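Long-range contacts in tyrosyl-tRNA synthetase (Archaeoglobus fulgidus, PDB 2CYB), which probably catalyses the ATP-dependent attachment of tyrosine to tRNA(Tyr) in two steps, with tyrosyl-AMP as the intermediate: residues A163-H168 with L191-Y196; H184-R188 with P199-H203. All coordinates share one frame; numbering follows the deposited sequence.

How the interactions relate
The two contacts are neighbours in the Rossmann-fold catalytic domain of this class I synthetase, with centres about 11 Å apart. Their segments alternate along the chain: 163-168, 184-188, 191-196, 199-203. The first lies on helix 154-168 and the second on helix 181-190. The third is in the loop that follows, and the fourth begins just before strand 200-204 and runs along it. Interaction 1 sets the loop against helix 154-168. Interaction 2 packs helix 181-190 on the strand. They meet where I166 touches P199 and A187, and A163 touches A187. Together they join the helix carrying D165, which binds the tyrosine substrate, to the adjoining beta-alpha-beta unit.

Interaction 1: A163-H168 with L191-Y196; sequences ALDIAH and LPRLGY. With TYR (tyrosine), chain C.
Y196 carries its ring carbon CG anti to its own carbonyl carbon (chi1 -58°), and this turns one ring face onto A167. L191 has a similar first torsion (chi1 -71°), which directs its two methyls at the helix. The A167 methyl makes a CH-pi contact with Y196. Its CB lies 3.7 Å from the Y196 ring centroid, 20° off the ring normal. The opposite face of the ring meets the backbone O of L194 near the rim, so the ring is held between methyl and carbonyl. The L191 branches divide the work. CD1 of L191 comes 3.5 Å from the backbone O of A163 and also meets I166. CD2 of L191 touches CD2 of L164 at 4.1 Å. That L164 methyl also reaches CD2 of L194 at 4.0 Å, with the two side chains crossing at about a right angle.

The contact ties the end of helix 154-168 to the loop inside the last beta-alpha-beta crossover of the Rossmann fold, between helix 181-190 and strand 200-204. The loop folds tightly on itself. O of L191 accepts from both N of L194 and N of Y196.

H168 NE2 and Y196 OH lie 3.6 Å apart and are not bonded to each other. Both are instead hydrogen-bonded to OD1 of D124, on helix 119-131. D165 points away from the loop. Its OD1 accepts a 2.6 Å hydrogen bond from OH of the bound tyrosine, while its OD2 is held by Q116.

Interaction 2: H184-R188 with P199-H203; sequences HMLAR and PVCLH
H184 and H203 meet through a hydrogen bond between ring nitrogens, ND1 of H184 to NE2 of H203, at 2.9 Å and 153°. Either ring could be the donor. The rings meet rim to rim, with neither over the face of the other. ND1 of H203 is bonded in turn to E16. The second hydrogen bond runs from NH1 of R188 to the backbone O of P199, at 2.7 Å. A bend at chi3 (61°) turns the R188 guanidinium toward this carbonyl. NH1 lies well off the carbonyl plane. It also forms a salt bridge with E22.

Sulfur and apolar contacts accompany these bonds. SG of C201 packs 3.6 Å from CB of H184 and sits obliquely to the imidazole. It also meets CD of R188 at 4.2 Å. The P199 ring packs by its CD on CG of R188 at 4.1 Å, and by its CG on CB of A187 at 4.4 Å. CE of M185 comes near the plane of the H203 ring, at its edge.

These residues join the helix and the second strand of the beta-alpha-beta unit 173-177, 181-190, 200-204. The helix and strand segments run antiparallel, at 173°, with axes 9.6 Å apart. H184 also touches Q162, a tyrosine-binding residue.

Two separate polar networks result. In the buried one, E16 could raise the proton affinity of H203. In the other, E22 probably balances the charge of R188 beside the P199 carbonyl.

Interaction 1: A163-H168 with L191-Y196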
ATOM      1  N   ALA A 163       3.116  10.680   6.554  1.00 22.78           N
ATOM      2  CA  ALA A 163       2.192  11.796   6.719  1.00 24.37           C
ATOM      3  C   ALA A 163       1.288  11.525   7.919  1.00 30.57           C
ATOM      4  O   ALA A 163       1.048  12.417   8.731  1.00 27.09           O
ATOM      5  CB  ALA A 163       1.356  11.987   5.459  1.00 25.30           C
ATOM      6  N   LEU A 164       0.797  10.294   8.040  1.00 25.83           N
ATOM      7  CA  LEU A 164      -0.065   9.949   9.166  1.00 25.80           C
ATOM      8  C   LEU A 164       0.655   9.959  10.504  1.00 29.78           C
ATOM      9  O   LEU A 164       0.019  10.154  11.546  1.00 29.19           O
ATOM     10  CB  LEU A 164      -0.724   8.588   8.948  1.00 24.40           C
ATOM     11  CG  LEU A 164      -1.877   8.622   7.943  1.00 28.60           C
ATOM     12  CD1 LEU A 164      -2.321   7.190   7.619  1.00 25.88           C
ATOM     13  CD2 LEU A 164      -3.036   9.450   8.528  1.00 30.64           C
ATOM     14  N   ASP A 165       1.969   9.747  10.496  1.00 25.66           N
ATOM     15  CA  ASP A 165       2.719   9.769  11.751  1.00 28.75           C
ATOM     16  C   ASP A 165       2.609  11.152  12.382  1.00 28.03           C
ATOM     17  O   ASP A 165       2.543  11.278  13.600  1.00 28.05           O
ATOM     18  CB  ASP A 165       4.198   9.449  11.517  1.00 22.81           C
ATOM     19  CG  ASP A 165       4.426   8.008  11.157  1.00 28.15           C
ATOM     20  OD1 ASP A 165       5.458   7.729  10.518  1.00 27.08           O
ATOM     21  OD2 ASP A 165       3.585   7.154  11.522  1.00 29.50           O
ATOM     22  N   ILE A 166       2.591  12.187  11.545  1.00 27.56           N
ATOM     23  CA  ILE A 166       2.494  13.559  12.031  1.00 29.80           C
ATOM     24  C   ILE A 166       1.203  13.730  12.840  1.00 34.45           C
ATOM     25  O   ILE A 166       1.220  14.245  13.961  1.00 33.86           O
ATOM     26  CB  ILE A 166       2.505  14.566  10.853  1.00 27.05           C
ATOM     27  CG1 ILE A 166       3.870  14.526  10.149  1.00 28.99           C
ATOM     28  CG2 ILE A 166       2.215  15.972  11.364  1.00 28.59           C
ATOM     29  CD1 ILE A 166       3.892  15.257   8.825  1.00 29.66           C
ATOM     30  N   ALA A 167       0.093  13.270  12.277  1.00 32.13           N
ATOM     31  CA  ALA A 167      -1.201  13.380  12.951  1.00 34.64           C
ATOM     32  C   ALA A 167      -1.316  12.492  14.185  1.00 33.49           C
ATOM     33  O   ALA A 167      -1.761  12.941  15.241  1.00 34.91           O
ATOM     34  CB  ALA A 167      -2.317  13.044  11.981  1.00 31.78           C
ATOM     35  N   HIS A 168      -0.922  11.232  14.059  1.00 32.17           N
ATOM     36  CA  HIS A 168      -1.033  10.312  15.182  1.00 29.12           C
ATOM     37  C   HIS A 168      -0.089  10.577  16.350  1.00 35.52           C
ATOM     38  O   HIS A 168      -0.351  10.125  17.464  1.00 36.12           O
ATOM     39  CB  HIS A 168      -0.907   8.870  14.685  1.00 33.23           C
ATOM     40  CG  HIS A 168      -2.134   8.381  13.977  1.00 29.10           C
ATOM     41  ND1 HIS A 168      -3.015   7.490  14.545  1.00 28.91           N
ATOM     42  CD2 HIS A 168      -2.655   8.710  12.770  1.00 23.30           C
ATOM     43  CE1 HIS A 168      -4.030   7.289  13.721  1.00 29.57           C
ATOM     44  NE2 HIS A 168      -3.835   8.018  12.636  1.00 30.03           N
ATOM     45  N   LEU A 191      -3.849  15.461   5.025  1.00 27.21           N
ATOM     46  CA  LEU A 191      -4.253  15.294   6.418  1.00 28.69           C
ATOM     47  C   LEU A 191      -5.568  15.993   6.765  1.00 30.84           C
ATOM     48  O   LEU A 191      -6.384  15.440   7.495  1.00 28.40           O
ATOM     49  CB  LEU A 191      -3.150  15.750   7.372  1.00 29.55           C
ATOM     50  CG  LEU A 191      -1.920  14.825   7.403  1.00 30.68           C
ATOM     51  CD1 LEU A 191      -0.973  15.273   8.490  1.00 29.47           C
ATOM     52  CD2 LEU A 191      -2.354  13.390   7.658  1.00 30.32           C
ATOM     53  N   PRO A 192      -5.798  17.206   6.237  1.00 34.30           N
ATOM     54  CA  PRO A 192      -7.064  17.857   6.581  1.00 34.39           C
ATOM     55  C   PRO A 192      -8.274  17.046   6.111  1.00 35.66           C
ATOM     56  O   PRO A 192      -9.328  17.077   6.744  1.00 35.81           O
ATOM     57  CB  PRO A 192      -6.963  19.209   5.874  1.00 38.20           C
ATOM     58  CG  PRO A 192      -5.478  19.484   5.870  1.00 38.35           C
ATOM     59  CD  PRO A 192      -4.924  18.123   5.478  1.00 32.08           C
ATOM     60  N   ARG A 193      -8.114  16.317   5.007  1.00 34.00           N
ATOM     61  CA  ARG A 193      -9.203  15.512   4.466  1.00 31.70           C
ATOM     62  C   ARG A 193      -9.561  14.372   5.409  1.00 36.98           C
ATOM     63  O   ARG A 193     -10.636  13.777   5.295  1.00 36.56           O
ATOM     64  CB  ARG A 193      -8.834  14.956   3.095  1.00 28.54           C
ATOM     65  CG  ARG A 193      -8.598  16.019   2.035  1.00 32.97           C
ATOM     66  CD  ARG A 193      -9.878  16.760   1.686  1.00 29.56           C
ATOM     67  NE  ARG A 193      -9.680  17.674   0.564  1.00 32.95           N
ATOM     68  CZ  ARG A 193     -10.663  18.248  -0.116  1.00 32.42           C
ATOM     69  NH1 ARG A 193     -11.931  18.003   0.209  1.00 32.03           N
ATOM     70  NH2 ARG A 193     -10.379  19.057  -1.131  1.00 32.45           N
ATOM     71  N   LEU A 194      -8.659  14.066   6.336  1.00 28.42           N
ATOM     72  CA  LEU A 194      -8.907  13.008   7.301  1.00 30.87           C
ATOM     73  C   LEU A 194      -9.233  13.598   8.665  1.00 32.11           C
ATOM     74  O   LEU A 194      -9.251  12.895   9.672  1.00 33.27           O
ATOM     75  CB  LEU A 194      -7.694  12.074   7.396  1.00 27.95           C
ATOM     76  CG  LEU A 194      -7.623  10.993   6.306  1.00 30.46           C
ATOM     77  CD1 LEU A 194      -7.499  11.631   4.936  1.00 29.68           C
ATOM     78  CD2 LEU A 194      -6.439  10.077   6.564  1.00 33.10           C
ATOM     79  N   GLY A 195      -9.482  14.903   8.690  1.00 35.94           N
ATOM     80  CA  GLY A 195      -9.814  15.563   9.937  1.00 35.77           C
ATOM     81  C   GLY A 195      -8.634  15.950  10.810  1.00 40.98           C
ATOM     82  O   GLY A 195      -8.807  16.168  12.007  1.00 39.90           O
ATOM     83  N   TYR A 196      -7.436  16.027  10.235  1.00 32.93           N
ATOM     84  CA  TYR A 196      -6.258  16.410  11.007  1.00 36.10           C
ATOM     85  C   TYR A 196      -5.718  17.748  10.521  1.00 36.38           C
ATOM     86  O   TYR A 196      -5.972  18.152   9.392  1.00 39.79           O
ATOM     87  CB  TYR A 196      -5.167  15.345  10.888  1.00 37.49           C
ATOM     88  CG  TYR A 196      -5.605  13.973  11.343  1.00 37.34           C
ATOM     89  CD1 TYR A 196      -5.695  12.917  10.437  1.00 38.47           C
ATOM     90  CD2 TYR A 196      -5.911  13.725  12.678  1.00 37.03           C
ATOM     91  CE1 TYR A 196      -6.074  11.644  10.849  1.00 32.69           C
ATOM     92  CE2 TYR A 196      -6.298  12.451  13.105  1.00 38.91           C
ATOM     93  CZ  TYR A 196      -6.374  11.418  12.182  1.00 37.72           C
ATOM     94  OH  TYR A 196      -6.739  10.160  12.591  1.00 31.92           O
TER
HETATM   95  N   TYR C 401      11.395   9.415   5.485  1.00 23.64           N
HETATM   96  CA  TYR C 401      12.415   9.674   6.530  1.00 24.29           C
HETATM   97  C   TYR C 401      13.827   9.514   5.972  1.00 28.77           C
HETATM   98  O   TYR C 401      14.781   9.702   6.744  1.00 29.21           O
HETATM   99  CB  TYR C 401      12.187   8.723   7.710  1.00 27.15           C
HETATM  100  CG  TYR C 401      10.842   8.953   8.356  1.00 24.91           C
HETATM  101  CD1 TYR C 401       9.911   7.920   8.482  1.00 25.85           C
HETATM  102  CD2 TYR C 401      10.500  10.221   8.842  1.00 22.90           C
HETATM  103  CE1 TYR C 401       8.662   8.149   9.087  1.00 23.28           C
HETATM  104  CE2 TYR C 401       9.274  10.458   9.437  1.00 26.77           C
HETATM  105  CZ  TYR C 401       8.358   9.421   9.561  1.00 28.99           C
HETATM  106  OH  TYR C 401       7.155   9.668  10.173  1.00 25.54           O
HETATM  107  OXT TYR C 401      13.959   9.219   4.766  1.00 29.79           O

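Interaction 2: H184-R188 with P199-H203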
ATOM      1  N   HIS A 184       6.061  15.897   2.971  1.00 26.11           N
ATOM      2  CA  HIS A 184       5.446  16.874   3.853  1.00 24.36           C
ATOM      3  C   HIS A 184       4.355  17.668   3.146  1.00 24.92           C
ATOM      4  O   HIS A 184       3.349  18.018   3.761  1.00 28.31           O
ATOM      5  CB  HIS A 184       6.500  17.814   4.442  1.00 23.35           C
ATOM      6  CG  HIS A 184       7.320  17.187   5.524  1.00 29.27           C
ATOM      7  ND1 HIS A 184       8.410  17.810   6.090  1.00 32.91           N
ATOM      8  CD2 HIS A 184       7.196  15.993   6.154  1.00 33.60           C
ATOM      9  CE1 HIS A 184       8.924  17.026   7.024  1.00 36.79           C
ATOM     10  NE2 HIS A 184       8.205  15.919   7.083  1.00 29.93           N
ATOM     11  N   MET A 185       4.527  17.960   1.861  1.00 25.66           N
ATOM     12  CA  MET A 185       3.473  18.698   1.168  1.00 30.38           C
ATOM     13  C   MET A 185       2.244  17.802   1.037  1.00 34.14           C
ATOM     14  O   MET A 185       1.104  18.267   1.149  1.00 32.70           O
ATOM     15  CB  MET A 185       3.939  19.167  -0.210  1.00 32.84           C
ATOM     16  CG  MET A 185       5.067  20.198  -0.163  1.00 38.61           C
ATOM     17  SD  MET A 185       4.684  21.649   0.869  1.00 49.75           S
ATOM     18  CE  MET A 185       5.521  21.207   2.402  1.00 47.93           C
ATOM     19  N   LEU A 186       2.476  16.515   0.799  1.00 26.61           N
ATOM     20  CA  LEU A 186       1.373  15.572   0.683  1.00 29.39           C
ATOM     21  C   LEU A 186       0.607  15.556   2.009  1.00 28.50           C
ATOM     22  O   LEU A 186      -0.621  15.507   2.026  1.00 31.08           O
ATOM     23  CB  LEU A 186       1.914  14.175   0.350  1.00 30.21           C
ATOM     24  CG  LEU A 186       0.966  12.970   0.369  1.00 36.28           C
ATOM     25  CD1 LEU A 186      -0.201  13.197  -0.569  1.00 37.12           C
ATOM     26  CD2 LEU A 186       1.734  11.726  -0.046  1.00 41.06           C
ATOM     27  N   ALA A 187       1.338  15.602   3.119  1.00 26.31           N
ATOM     28  CA  ALA A 187       0.717  15.607   4.439  1.00 29.53           C
ATOM     29  C   ALA A 187      -0.137  16.865   4.607  1.00 33.71           C
ATOM     30  O   ALA A 187      -1.304  16.791   5.007  1.00 30.92           O
ATOM     31  CB  ALA A 187       1.790  15.557   5.525  1.00 29.87           C
ATOM     32  N   ARG A 188       0.442  18.019   4.287  1.00 31.75           N
ATOM     33  CA  ARG A 188      -0.274  19.291   4.406  1.00 33.69           C
ATOM     34  C   ARG A 188      -1.563  19.310   3.581  1.00 33.11           C
ATOM     35  O   ARG A 188      -2.566  19.892   3.994  1.00 34.00           O
ATOM     36  CB  ARG A 188       0.627  20.462   3.965  1.00 30.50           C
ATOM     37  CG  ARG A 188       1.757  20.796   4.943  1.00 32.57           C
ATOM     38  CD  ARG A 188       2.670  21.895   4.393  1.00 35.44           C
ATOM     39  NE  ARG A 188       1.975  23.167   4.160  1.00 37.64           N
ATOM     40  CZ  ARG A 188       1.710  24.074   5.099  1.00 33.91           C
ATOM     41  NH1 ARG A 188       2.072  23.872   6.358  1.00 36.07           N
ATOM     42  NH2 ARG A 188       1.090  25.199   4.773  1.00 41.67           N
ATOM     43  N   PRO A 199       0.391  20.283   9.131  1.00 35.94           N
ATOM     44  CA  PRO A 199       1.574  20.581   9.939  1.00 36.44           C
ATOM     45  C   PRO A 199       2.496  21.663   9.407  1.00 31.61           C
ATOM     46  O   PRO A 199       2.580  21.908   8.195  1.00 35.83           O
ATOM     47  CB  PRO A 199       2.286  19.239   9.996  1.00 43.24           C
ATOM     48  CG  PRO A 199       2.051  18.721   8.605  1.00 43.22           C
ATOM     49  CD  PRO A 199       0.573  19.020   8.391  1.00 41.55           C
ATOM     50  N   VAL A 200       3.176  22.321  10.337  1.00 36.36           N
ATOM     51  CA  VAL A 200       4.160  23.327   9.988  1.00 31.92           C
ATOM     52  C   VAL A 200       5.374  22.438   9.720  1.00 32.84           C
ATOM     53  O   VAL A 200       5.576  21.439  10.419  1.00 33.16           O
ATOM     54  CB  VAL A 200       4.463  24.252  11.181  1.00 40.85           C
ATOM     55  CG1 VAL A 200       5.440  25.339  10.761  1.00 42.12           C
ATOM     56  CG2 VAL A 200       3.166  24.858  11.716  1.00 39.25           C
ATOM     57  N   CYS A 201       6.166  22.777   8.710  1.00 32.97           N
ATOM     58  CA  CYS A 201       7.338  21.974   8.381  1.00 34.30           C
ATOM     59  C   CYS A 201       8.631  22.791   8.394  1.00 37.01           C
ATOM     60  O   CYS A 201       8.663  23.934   7.932  1.00 37.48           O
ATOM     61  CB  CYS A 201       7.154  21.332   7.008  1.00 31.36           C
ATOM     62  SG  CYS A 201       5.623  20.366   6.878  1.00 36.39           S
ATOM     63  N   LEU A 202       9.686  22.196   8.941  1.00 33.36           N
ATOM     64  CA  LEU A 202      10.996  22.839   8.994  1.00 32.46           C
ATOM     65  C   LEU A 202      11.964  21.898   8.291  1.00 33.14           C
ATOM     66  O   LEU A 202      12.149  20.759   8.713  1.00 30.14           O
ATOM     67  CB  LEU A 202      11.433  23.058  10.445  1.00 35.10           C
ATOM     68  CG  LEU A 202      12.757  23.814  10.631  1.00 41.62           C
ATOM     69  CD1 LEU A 202      12.793  24.445  12.008  1.00 39.13           C
ATOM     70  CD2 LEU A 202      13.938  22.871  10.437  1.00 43.06           C
ATOM     71  N   HIS A 203      12.580  22.368   7.216  1.00 32.22           N
ATOM     72  CA  HIS A 203      13.494  21.525   6.461  1.00 29.59           C
ATOM     73  C   HIS A 203      14.957  21.918   6.591  1.00 30.46           C
ATOM     74  O   HIS A 203      15.309  23.092   6.508  1.00 33.29           O
ATOM     75  CB  HIS A 203      13.093  21.536   4.993  1.00 26.18           C
ATOM     76  CG  HIS A 203      11.711  21.012   4.747  1.00 32.27           C
ATOM     77  ND1 HIS A 203      10.858  21.567   3.818  1.00 29.66           N
ATOM     78  CD2 HIS A 203      11.042  19.976   5.301  1.00 28.60           C
ATOM     79  CE1 HIS A 203       9.721  20.895   3.811  1.00 34.60           C
ATOM     80  NE2 HIS A 203       9.806  19.925   4.702  1.00 32.58           N
TER